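Local coordinates for NADPH-dependent aldehyde reductase YqhD (Escherichia coli, PDB 4QGS), which reduces a broad range of short-chain aldehydes to primary alcohols with NADPH, using one catalytic zinc ion per subunit, at residues 190-195 against 250-255; 205-210 against 233-238; 211-216 against 265-270; 227-232 against 319-324. All blocks are in the same frame, centred on the assembly; numbering follows the deposited sequence.

Contact 1 of 4, residues 190-195 against 250-255; sequences YTYTLP and DVRANV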
# COMPACT_ATOMS: atom_id res chain seq x y z
N TYR A 190 -14.85 2.08 -10.56
CA TYR A 190 -15.01 2.56 -9.20
C TYR A 190 -13.92 3.57 -8.82
O TYR A 190 -14.06 4.28 -7.83
CB TYR A 190 -14.99 1.42 -8.18
CG TYR A 190 -16.12 0.42 -8.30
CD1 TYR A 190 -17.27 0.72 -9.03
CD2 TYR A 190 -16.04 -0.84 -7.70
CE1 TYR A 190 -18.31 -0.20 -9.14
CE2 TYR A 190 -17.08 -1.76 -7.80
CZ TYR A 190 -18.21 -1.43 -8.53
OH TYR A 190 -19.24 -2.34 -8.64
N THR A 191 -12.83 3.65 -9.60
CA THR A 191 -11.77 4.61 -9.28
C THR A 191 -12.01 5.97 -9.95
O THR A 191 -11.30 6.93 -9.65
CB THR A 191 -10.36 4.10 -9.69
OG1 THR A 191 -10.19 4.15 -11.12
CG2 THR A 191 -10.14 2.68 -9.21
N TYR A 192 -13.00 6.07 -10.83
CA TYR A 192 -13.26 7.34 -11.54
C TYR A 192 -13.53 8.51 -10.59
O TYR A 192 -13.23 9.66 -10.91
CB TYR A 192 -14.46 7.22 -12.48
CG TYR A 192 -14.29 6.33 -13.68
CD1 TYR A 192 -13.11 5.62 -13.93
CD2 TYR A 192 -15.34 6.19 -14.59
CE1 TYR A 192 -12.99 4.79 -15.04
CE2 TYR A 192 -15.23 5.38 -15.69
CZ TYR A 192 -14.06 4.68 -15.92
OH TYR A 192 -13.98 3.88 -17.04
N THR A 193 -14.13 8.21 -9.44
CA THR A 193 -14.56 9.27 -8.52
C THR A 193 -13.46 9.75 -7.56
O THR A 193 -13.65 10.73 -6.83
CB THR A 193 -15.78 8.80 -7.69
OG1 THR A 193 -15.44 7.60 -6.99
CG2 THR A 193 -16.97 8.55 -8.58
N LEU A 194 -12.31 9.08 -7.56
CA LEU A 194 -11.21 9.50 -6.70
C LEU A 194 -10.75 10.93 -7.00
O LEU A 194 -10.52 11.27 -8.16
CB LEU A 194 -10.03 8.55 -6.83
CG LEU A 194 -10.28 7.12 -6.39
CD1 LEU A 194 -9.17 6.20 -6.87
CD2 LEU A 194 -10.38 7.09 -4.87
N PRO A 195 -10.61 11.76 -5.97
CA PRO A 195 -10.06 13.09 -6.22
C PRO A 195 -8.64 13.01 -6.76
O PRO A 195 -7.93 12.03 -6.49
CB PRO A 195 -10.09 13.77 -4.84
CG PRO A 195 -11.07 12.99 -4.04
CD PRO A 195 -10.99 11.57 -4.56
N ASP A 250 -9.42 2.47 -20.22
CA ASP A 250 -8.16 1.77 -20.48
C ASP A 250 -7.05 2.32 -19.60
O ASP A 250 -6.24 1.56 -19.04
CB ASP A 250 -7.76 1.88 -21.95
CG ASP A 250 -8.57 0.97 -22.86
OD1 ASP A 250 -9.29 0.09 -22.35
OD2 ASP A 250 -8.46 1.14 -24.10
N VAL A 251 -7.02 3.65 -19.48
CA VAL A 251 -6.03 4.33 -18.64
C VAL A 251 -6.20 3.93 -17.18
O VAL A 251 -5.22 3.52 -16.53
CB VAL A 251 -6.14 5.86 -18.77
CG1 VAL A 251 -5.40 6.56 -17.62
CG2 VAL A 251 -5.58 6.30 -20.10
N ARG A 252 -7.43 4.03 -16.67
CA ARG A 252 -7.68 3.74 -15.25
C ARG A 252 -7.46 2.26 -14.95
O ARG A 252 -7.01 1.89 -13.86
CB ARG A 252 -9.11 4.15 -14.86
CG ARG A 252 -9.40 5.65 -15.03
CD ARG A 252 -8.30 6.55 -14.44
NE ARG A 252 -8.14 6.39 -12.99
CZ ARG A 252 -8.78 7.12 -12.09
NH1 ARG A 252 -9.65 8.05 -12.47
NH2 ARG A 252 -8.54 6.93 -10.80
N ALA A 253 -7.76 1.41 -15.93
CA ALA A 253 -7.52 -0.02 -15.80
C ALA A 253 -6.02 -0.34 -15.70
O ALA A 253 -5.58 -1.11 -14.83
CB ALA A 253 -8.15 -0.78 -16.98
N ASN A 254 -5.24 0.25 -16.60
CA ASN A 254 -3.79 0.02 -16.57
C ASN A 254 -3.20 0.51 -15.26
O ASN A 254 -2.32 -0.14 -14.70
CB ASN A 254 -3.09 0.70 -17.74
CG ASN A 254 -3.15 -0.14 -19.01
OD1 ASN A 254 -2.88 -1.33 -18.97
ND2 ASN A 254 -3.49 0.50 -20.12
N VAL A 255 -3.67 1.65 -14.76
CA VAL A 255 -3.08 2.16 -13.53
C VAL A 255 -3.47 1.27 -12.34
O VAL A 255 -2.63 0.94 -11.50
CB VAL A 255 -3.50 3.63 -13.28
CG1 VAL A 255 -3.04 4.08 -11.90
CG2 VAL A 255 -2.89 4.49 -14.36
O HOH W 1 -7.36 3.72 -11.83
O HOH W 2 -10.57 10.15 -10.62
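Arg252 leaves helix 249-262 and folds against the loop of Thr191, Tyr192 and Leu194. Its CB lies 3.9 Å from Tyr192 CE1, and CG approaches the same ring atom to 3.7 Å, so the first methylenes approach the phenol ring obliquely. The chain then bends twice, at chi2 (-48°) and chi3 (-62°), and curls round instead of running straight out. At NE it donates to a water that in turn gives its protons to Thr191 OG1 and to the carbonyl O of Arg252 itself; this water is thus held by three bonds and ties the loop to the helix. CZ follows, with Thr191 OG1 standing over one face of the guanidinium, 3.1 Å above its plane and displaced toward the rim. That hydroxyl is held by Pro188 O as well as by the water, and its angle to NH2 is too poor for a hydrogen bond. NH2 ends 3.0 Å from Thr191 O, the oxygen that also closes the type I turn from Thr191 to Leu194, while Leu194 CD1 lies at the guanidinium edge, 4.0 Å from NH2. NH1 donates to Pro246 O. In the guanidinium plane, Arg252 NH1 also donates to a second water, which sits beside Tyr192 O and Leu194 O. The loop follows strand 183-186, carries the NADP-binding residues Tyr190 and Thr193, and leads into helix 196-211; Arg252 also touches Val199 of that helix and Ala242 of helix 222-244, placing it where the nucleotide-binding part meets the helical bundle.

Contact 2 of 4, residues 205-210 against 233-238; sequences DAFVHT and LTLIED. With ZN (zinc ion), chain B.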
# COMPACT_ATOMS: atom_id res chain seq x y z
N ASP A 205 2.72 6.18 -4.73
CA ASP A 205 2.93 5.10 -3.76
C ASP A 205 3.22 3.79 -4.48
O ASP A 205 4.17 3.06 -4.11
CB ASP A 205 1.70 4.97 -2.85
CG ASP A 205 1.92 3.97 -1.71
OD1 ASP A 205 3.01 3.92 -1.08
OD2 ASP A 205 0.95 3.23 -1.43
N ALA A 206 2.46 3.49 -5.53
CA ALA A 206 2.76 2.29 -6.34
C ALA A 206 4.18 2.33 -6.93
O ALA A 206 4.90 1.33 -6.92
CB ALA A 206 1.72 2.13 -7.45
N PHE A 207 4.57 3.50 -7.44
CA PHE A 207 5.87 3.68 -8.06
C PHE A 207 6.96 3.40 -7.03
O PHE A 207 7.92 2.67 -7.29
CB PHE A 207 5.99 5.11 -8.61
CG PHE A 207 7.20 5.35 -9.49
CD1 PHE A 207 7.07 5.36 -10.87
CD2 PHE A 207 8.45 5.60 -8.93
CE1 PHE A 207 8.17 5.61 -11.69
CE2 PHE A 207 9.56 5.84 -9.75
CZ PHE A 207 9.42 5.84 -11.12
N VAL A 208 6.78 3.96 -5.83
CA VAL A 208 7.80 3.81 -4.80
C VAL A 208 7.82 2.40 -4.24
O VAL A 208 8.90 1.86 -4.02
CB VAL A 208 7.59 4.85 -3.68
CG1 VAL A 208 8.59 4.60 -2.55
CG2 VAL A 208 7.76 6.25 -4.26
N HIS A 209 6.65 1.77 -4.03
CA HIS A 209 6.66 0.37 -3.60
C HIS A 209 7.47 -0.49 -4.57
O HIS A 209 8.19 -1.40 -4.15
CB HIS A 209 5.24 -0.19 -3.45
CG HIS A 209 4.60 0.15 -2.14
ND1 HIS A 209 4.29 -0.80 -1.19
CD2 HIS A 209 4.23 1.34 -1.61
CE1 HIS A 209 3.74 -0.21 -0.14
NE2 HIS A 209 3.69 1.09 -0.37
N THR A 210 7.36 -0.17 -5.86
CA THR A 210 8.11 -0.91 -6.88
C THR A 210 9.61 -0.67 -6.73
O THR A 210 10.39 -1.63 -6.68
CB THR A 210 7.66 -0.54 -8.28
OG1 THR A 210 6.24 -0.76 -8.39
CG2 THR A 210 8.40 -1.41 -9.35
N LEU A 233 7.30 1.61 -16.09
CA LEU A 233 7.02 2.14 -17.42
C LEU A 233 5.52 2.42 -17.62
O LEU A 233 5.14 3.43 -18.21
CB LEU A 233 7.54 1.16 -18.48
CG LEU A 233 9.06 1.25 -18.64
CD1 LEU A 233 9.60 -0.04 -19.26
CD2 LEU A 233 9.45 2.45 -19.48
N THR A 234 4.69 1.50 -17.14
CA THR A 234 3.23 1.64 -17.25
C THR A 234 2.72 2.83 -16.42
O THR A 234 1.88 3.59 -16.87
CB THR A 234 2.53 0.35 -16.79
OG1 THR A 234 2.97 -0.73 -17.64
CG2 THR A 234 1.02 0.49 -16.93
N LEU A 235 3.24 2.97 -15.21
CA LEU A 235 2.82 4.08 -14.35
C LEU A 235 3.26 5.42 -14.94
O LEU A 235 2.53 6.42 -14.85
CB LEU A 235 3.38 3.90 -12.93
CG LEU A 235 2.79 2.76 -12.10
CD1 LEU A 235 3.56 2.56 -10.79
CD2 LEU A 235 1.30 2.98 -11.83
N ILE A 236 4.45 5.46 -15.53
CA ILE A 236 4.93 6.72 -16.13
C ILE A 236 4.11 7.09 -17.35
O ILE A 236 3.78 8.27 -17.56
CB ILE A 236 6.43 6.62 -16.49
CG1 ILE A 236 7.26 6.61 -15.21
CG2 ILE A 236 6.84 7.78 -17.39
CD1 ILE A 236 8.66 6.05 -15.39
N GLU A 237 3.71 6.10 -18.13
CA GLU A 237 2.92 6.37 -19.32
C GLU A 237 1.48 6.75 -19.00
O GLU A 237 0.98 7.76 -19.49
CB GLU A 237 2.92 5.18 -20.28
CG GLU A 237 2.16 5.51 -21.57
CD GLU A 237 2.48 4.55 -22.72
OE1 GLU A 237 3.21 3.56 -22.49
OE2 GLU A 237 2.00 4.81 -23.85
N ASP A 238 0.80 5.95 -18.18
CA ASP A 238 -0.64 6.13 -17.99
C ASP A 238 -1.01 6.84 -16.68
O ASP A 238 -2.15 7.29 -16.52
CB ASP A 238 -1.37 4.78 -18.08
CG ASP A 238 -1.65 4.36 -19.51
OD1 ASP A 238 -1.13 5.02 -20.44
OD2 ASP A 238 -2.39 3.38 -19.71
ZN ZN B . 3.41 2.83 0.71
O HOH W 3 3.08 1.69 2.44
O HOH W 4 1.32 2.32 0.69
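Leu235 and Ile236 carry the contact of helix 222-244 with helix 196-211, meeting Ala206 and Phe207 where the two segments run nearly antiparallel, at 159°, with their axes 10.3 Å apart. Leu235 comes first and points at the facing helix. One of its methyls, CD1, rests 3.8 Å from Ala206 CB and 3.6 Å from the backbone N of Phe207, so a single branch fills the angle between two consecutive residues of the facing helix. Its CB lies near the plane of the Phe207 ring, at the edge. Ile236 continues along the same rim: CD1 meets Phe207 CE1 at 3.8 Å, in the ring plane, and the two side chains cross obliquely. Phe207 is turned to receive them by a first torsion that sets CG anti to the backbone N (-170°). Further along, Ile236 packs on Trp323 of helix 312-323, and Asp238 closes the segment with a salt bridge to Lys241. On the facing helix, Thr210 OG1 donates to Ala206 O at 2.9 Å, reaching that oxygen from the face opposite to Thr210 N, so this buried hydroxyl is satisfied within its own helix. Another side of this helix faces the metal: Asp205 OD1 and His209 NE2, one helical turn apart, each bind zinc at 2.1 Å, and two waters, His278 and His292 complete six ligands. This aspartate and three-histidine set in the helical C-terminal domain is the catalytic metal site of the iron-containing alcohol dehydrogenase family, here holding zinc.

Contact 3 of 4, residues 211-216 against 265-270; sequences VEQYVT and GLIGAG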
# COMPACT_ATOMS: atom_id res chain seq x y z
N VAL A 211 10.05 0.58 -6.64
CA VAL A 211 11.50 0.81 -6.58
C VAL A 211 12.12 0.43 -5.24
O VAL A 211 13.33 0.25 -5.14
CB VAL A 211 11.88 2.28 -6.90
CG1 VAL A 211 11.43 2.67 -8.31
CG2 VAL A 211 11.30 3.24 -5.86
N GLU A 212 11.30 0.28 -4.20
CA GLU A 212 11.78 -0.22 -2.90
C GLU A 212 12.29 -1.65 -3.04
O GLU A 212 13.07 -2.12 -2.21
CB GLU A 212 10.69 -0.19 -1.84
CG GLU A 212 10.24 1.21 -1.42
CD GLU A 212 11.10 1.85 -0.33
OE1 GLU A 212 12.34 1.64 -0.30
OE2 GLU A 212 10.52 2.56 0.52
N GLN A 213 11.82 -2.31 -4.09
CA GLN A 213 12.13 -3.72 -4.34
C GLN A 213 12.95 -3.94 -5.61
O GLN A 213 13.17 -5.09 -6.03
CB GLN A 213 10.83 -4.52 -4.41
CG GLN A 213 9.95 -4.39 -3.16
CD GLN A 213 8.58 -5.03 -3.35
OE1 GLN A 213 8.42 -6.23 -3.14
NE2 GLN A 213 7.58 -4.23 -3.70
N TYR A 214 13.41 -2.86 -6.22
CA TYR A 214 14.08 -2.95 -7.51
C TYR A 214 15.33 -2.08 -7.59
O TYR A 214 16.36 -2.52 -8.09
CB TYR A 214 13.09 -2.60 -8.64
CG TYR A 214 13.74 -2.31 -9.98
CD1 TYR A 214 14.34 -3.33 -10.73
CD2 TYR A 214 13.78 -1.01 -10.49
CE1 TYR A 214 14.94 -3.05 -11.95
CE2 TYR A 214 14.38 -0.72 -11.70
CZ TYR A 214 14.97 -1.76 -12.42
OH TYR A 214 15.57 -1.48 -13.63
N VAL A 215 15.27 -0.85 -7.09
CA VAL A 215 16.45 -0.00 -7.15
C VAL A 215 17.27 -0.28 -5.89
O VAL A 215 17.24 0.47 -4.91
CB VAL A 215 16.10 1.48 -7.30
CG1 VAL A 215 17.38 2.30 -7.47
CG2 VAL A 215 15.19 1.66 -8.51
N THR A 216 17.98 -1.39 -5.93
CA THR A 216 18.65 -1.92 -4.76
C THR A 216 20.05 -2.42 -5.13
O THR A 216 20.99 -1.63 -5.24
CB THR A 216 17.84 -3.06 -4.13
OG1 THR A 216 17.55 -4.05 -5.12
CG2 THR A 216 16.52 -2.54 -3.56
N GLY A 265 3.69 -9.00 -4.71
CA GLY A 265 4.58 -10.07 -4.26
C GLY A 265 5.57 -10.69 -5.24
O GLY A 265 6.70 -11.05 -4.86
N LEU A 266 5.16 -10.84 -6.49
CA LEU A 266 6.03 -11.38 -7.52
C LEU A 266 7.32 -10.55 -7.67
O LEU A 266 8.41 -11.10 -7.74
CB LEU A 266 5.29 -11.46 -8.85
CG LEU A 266 5.77 -12.36 -9.99
CD1 LEU A 266 6.21 -13.71 -9.49
CD2 LEU A 266 4.65 -12.52 -11.02
N ILE A 267 7.22 -9.22 -7.70
CA ILE A 267 8.42 -8.44 -7.98
C ILE A 267 9.42 -8.41 -6.82
O ILE A 267 10.59 -8.09 -7.03
CB ILE A 267 8.08 -7.00 -8.37
CG1 ILE A 267 7.17 -6.36 -7.32
CG2 ILE A 267 7.41 -6.98 -9.74
CD1 ILE A 267 7.12 -4.86 -7.43
N GLY A 268 8.97 -8.75 -5.62
CA GLY A 268 9.85 -8.72 -4.46
C GLY A 268 10.39 -10.09 -4.08
O GLY A 268 11.26 -10.18 -3.23
N ALA A 269 9.86 -11.14 -4.70
CA ALA A 269 10.24 -12.50 -4.31
C ALA A 269 11.66 -12.79 -4.76
O ALA A 269 11.95 -12.79 -5.96
CB ALA A 269 9.27 -13.52 -4.90
N GLY A 270 12.53 -13.01 -3.79
CA GLY A 270 13.90 -13.41 -4.07
C GLY A 270 14.89 -12.30 -4.41
O GLY A 270 15.97 -12.59 -4.95
O HOH W 5 11.75 -6.36 -8.50
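Gln213 and Gly268 bring two irregular loops together, their CA atoms 5.5 Å apart, with the backbone of 266-268 at helical angles but without regular helical bonds. Gln213 supplies the side chain that crosses. Its chain is extended beyond CG (chi2 172°), which carries the amide across to the backbone of Gly268, where OE1 stands 3.2 Å from CA and 3.6 Å from N. A CB on Gly268 would fall on this oxygen, so the absence of a side chain there is what admits the glutamine. The other arm of the amide, NE2, lies 3.8 Å from Ile267 CD1, and the two side chains cross at about a right angle. NE2 finds its hydrogen bond in His209 O, the backbone carbonyl of a zinc ligand, which fixes the rotation of the amide and leaves OE1 turned to the glycine. A water close to Gln213 O, at 3.1 Å, also lies beside Ile267 O and bridges the two backbones. Cutting Gln213 back to an alanine would remove the amide, and is likely to open a gap over Gly268 and to leave the carbonyl of His209 without this donor. The preceding residue, Glu212, accepts from Trp275 N through OE1 and bonds His278 ND1 through OE2, the latter a second-shell bond behind another zinc ligand. The segment 211-216 joins helix 196-211 to helix 222-244, and the loop 265-270 joins helix 249-262 to helix 276-288; the contact thus ties together two connections of the bundle, with Ile267 also resting on Phe227 of helix 222-244.

Contact 4 of 4, residues 227-232 against 319-324; sequences FAEGIL and AERVWN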
# COMPACT_ATOMS: atom_id res chain seq x y z
N PHE A 227 9.78 -7.24 -14.61
CA PHE A 227 8.39 -7.00 -14.21
C PHE A 227 8.30 -5.66 -13.48
O PHE A 227 7.38 -4.87 -13.71
CB PHE A 227 7.87 -8.13 -13.34
CG PHE A 227 7.48 -9.38 -14.11
CD1 PHE A 227 7.87 -9.58 -15.42
CD2 PHE A 227 6.69 -10.35 -13.50
CE1 PHE A 227 7.50 -10.73 -16.11
CE2 PHE A 227 6.31 -11.50 -14.19
CZ PHE A 227 6.71 -11.68 -15.49
N ALA A 228 9.28 -5.40 -12.61
CA ALA A 228 9.38 -4.11 -11.92
C ALA A 228 9.49 -2.98 -12.93
O ALA A 228 8.75 -2.00 -12.86
CB ALA A 228 10.58 -4.11 -10.97
N GLU A 229 10.39 -3.14 -13.89
CA GLU A 229 10.56 -2.17 -14.97
C GLU A 229 9.25 -1.93 -15.73
O GLU A 229 8.88 -0.79 -16.03
CB GLU A 229 11.67 -2.64 -15.93
CG GLU A 229 13.05 -2.42 -15.35
CD GLU A 229 14.12 -3.36 -15.92
OE1 GLU A 229 13.86 -3.99 -16.96
OE2 GLU A 229 15.21 -3.45 -15.32
N GLY A 230 8.54 -3.02 -16.00
CA GLY A 230 7.26 -2.97 -16.68
C GLY A 230 6.21 -2.17 -15.92
O GLY A 230 5.46 -1.38 -16.51
N ILE A 231 6.14 -2.40 -14.62
CA ILE A 231 5.22 -1.64 -13.77
C ILE A 231 5.55 -0.14 -13.84
O ILE A 231 4.66 0.70 -14.02
CB ILE A 231 5.27 -2.13 -12.29
CG1 ILE A 231 4.67 -3.53 -12.18
CG2 ILE A 231 4.53 -1.13 -11.35
CD1 ILE A 231 5.02 -4.26 -10.89
N LEU A 232 6.84 0.18 -13.70
CA LEU A 232 7.29 1.58 -13.66
C LEU A 232 6.98 2.28 -14.99
O LEU A 232 6.42 3.38 -15.02
CB LEU A 232 8.79 1.64 -13.34
CG LEU A 232 9.15 1.09 -11.96
CD1 LEU A 232 10.65 0.95 -11.81
CD2 LEU A 232 8.60 2.03 -10.86
N ALA A 319 17.81 3.81 -15.03
CA ALA A 319 17.93 4.95 -15.93
C ALA A 319 17.77 4.52 -17.39
O ALA A 319 17.07 5.16 -18.16
CB ALA A 319 19.25 5.65 -15.74
N GLU A 320 18.42 3.42 -17.74
CA GLU A 320 18.35 2.90 -19.10
C GLU A 320 17.00 2.25 -19.42
O GLU A 320 16.36 2.58 -20.43
CB GLU A 320 19.49 1.89 -19.32
CG GLU A 320 19.57 1.33 -20.71
CD GLU A 320 20.83 0.50 -20.91
OE1 GLU A 320 21.92 0.98 -20.56
OE2 GLU A 320 20.72 -0.64 -21.41
N ARG A 321 16.55 1.34 -18.56
CA ARG A 321 15.36 0.52 -18.84
C ARG A 321 14.05 1.28 -18.69
O ARG A 321 13.10 1.03 -19.42
CB ARG A 321 15.32 -0.71 -17.93
CG ARG A 321 16.46 -1.73 -18.15
CD ARG A 321 16.12 -2.72 -19.24
NE ARG A 321 17.22 -3.66 -19.47
CZ ARG A 321 17.34 -4.83 -18.86
NH1 ARG A 321 16.43 -5.23 -17.98
NH2 ARG A 321 18.38 -5.63 -19.14
N VAL A 322 14.00 2.20 -17.73
CA VAL A 322 12.74 2.90 -17.46
C VAL A 322 12.71 4.28 -18.12
O VAL A 322 11.68 4.71 -18.63
CB VAL A 322 12.50 3.00 -15.94
CG1 VAL A 322 11.28 3.87 -15.62
CG2 VAL A 322 12.32 1.60 -15.35
N TRP A 323 13.84 4.98 -18.13
CA TRP A 323 13.86 6.36 -18.64
C TRP A 323 14.61 6.55 -19.98
O TRP A 323 14.72 7.67 -20.47
CB TRP A 323 14.48 7.29 -17.59
CG TRP A 323 13.60 7.48 -16.40
CD1 TRP A 323 13.75 6.91 -15.17
CD2 TRP A 323 12.40 8.26 -16.35
NE1 TRP A 323 12.72 7.31 -14.34
CE2 TRP A 323 11.87 8.13 -15.05
CE3 TRP A 323 11.72 9.06 -17.27
CZ2 TRP A 323 10.71 8.78 -14.64
CZ3 TRP A 323 10.56 9.70 -16.88
CH2 TRP A 323 10.06 9.55 -15.57
N ASN A 324 15.11 5.46 -20.53
CA ASN A 324 15.84 5.49 -21.80
C ASN A 324 17.06 6.41 -21.74
O ASN A 324 17.42 7.04 -22.73
CB ASN A 324 14.92 5.91 -22.95
CG ASN A 324 15.48 5.52 -24.31
OD1 ASN A 324 16.25 4.56 -24.42
ND2 ASN A 324 15.10 6.26 -25.35
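Leu232 and Val322 form the apolar side of this contact, while the salt bridge of the buried Glu229 with the partly exposed Arg321 makes its polar side, open toward solvent at the arginine. The segments of helices 222-244 and 312-323 run at 42° to each other with their axes 9.5 Å apart. In the packed part, Val322 CG2 lies 4.0 Å from Leu232 CD1, and Val322 CG1 is as far from Leu232 CB; the two side chains cross at about a right angle, so the isopropyl group straddles the base of the leucine. Leu232 continues inward onto Phe207 and Thr210 of helix 196-211. Glu229 lies over the same valine, its CG 4.1 Å from Val322 CG2, and its carboxylate sits against the aliphatic part of Arg321, with CD 3.5 Å from Arg321 CB. Beyond that, Arg321, bent at its second torsion, brings its NH1 round to Glu229 OE1 in a salt bridge of 3.0 Å. The bond uses the syn lone pair of OE1 and is fairly straight, 160° at the hydrogen; OE1 lies in the guanidinium plane although the two flat groups stand 83° apart. OE2 is held separately, by Tyr214 OH and Gln317 NE2, so the carboxylate is gripped at both oxygens. With a leucine in place of Glu229, Arg321 would probably lose its counter-charge, and Tyr214 and Gln317 their shared acceptor. The arrangement is a helix-helix packing of the all-helical C-terminal domain in the iron-containing alcohol dehydrogenase family, an apolar centre with a salt bridge at its border.

Contacts 2 and 4 share helix 222-244 and lie closest, their centres 9 Å apart: Val322 of contact 4 packs on Ile236 of contact 2, CG1 to CD1 at 3.4 Å. Contact 3 stands 13 Å from each of them, centre to centre, and joins contact 2 where Thr210 CA meets Ile267 CD1. The zinc ion belongs to contact 2; the side chain of Gln213 in contact 3 is about 9 Å from it, and that of Leu232 in contact 4 about 13 Å. Contact 1, its centre 14 Å from that of contact 2, holds NADP-binding residues instead, and reaches contact 2 through Asn254 and Asp238, whose weak hydrogen bond links consecutive helices.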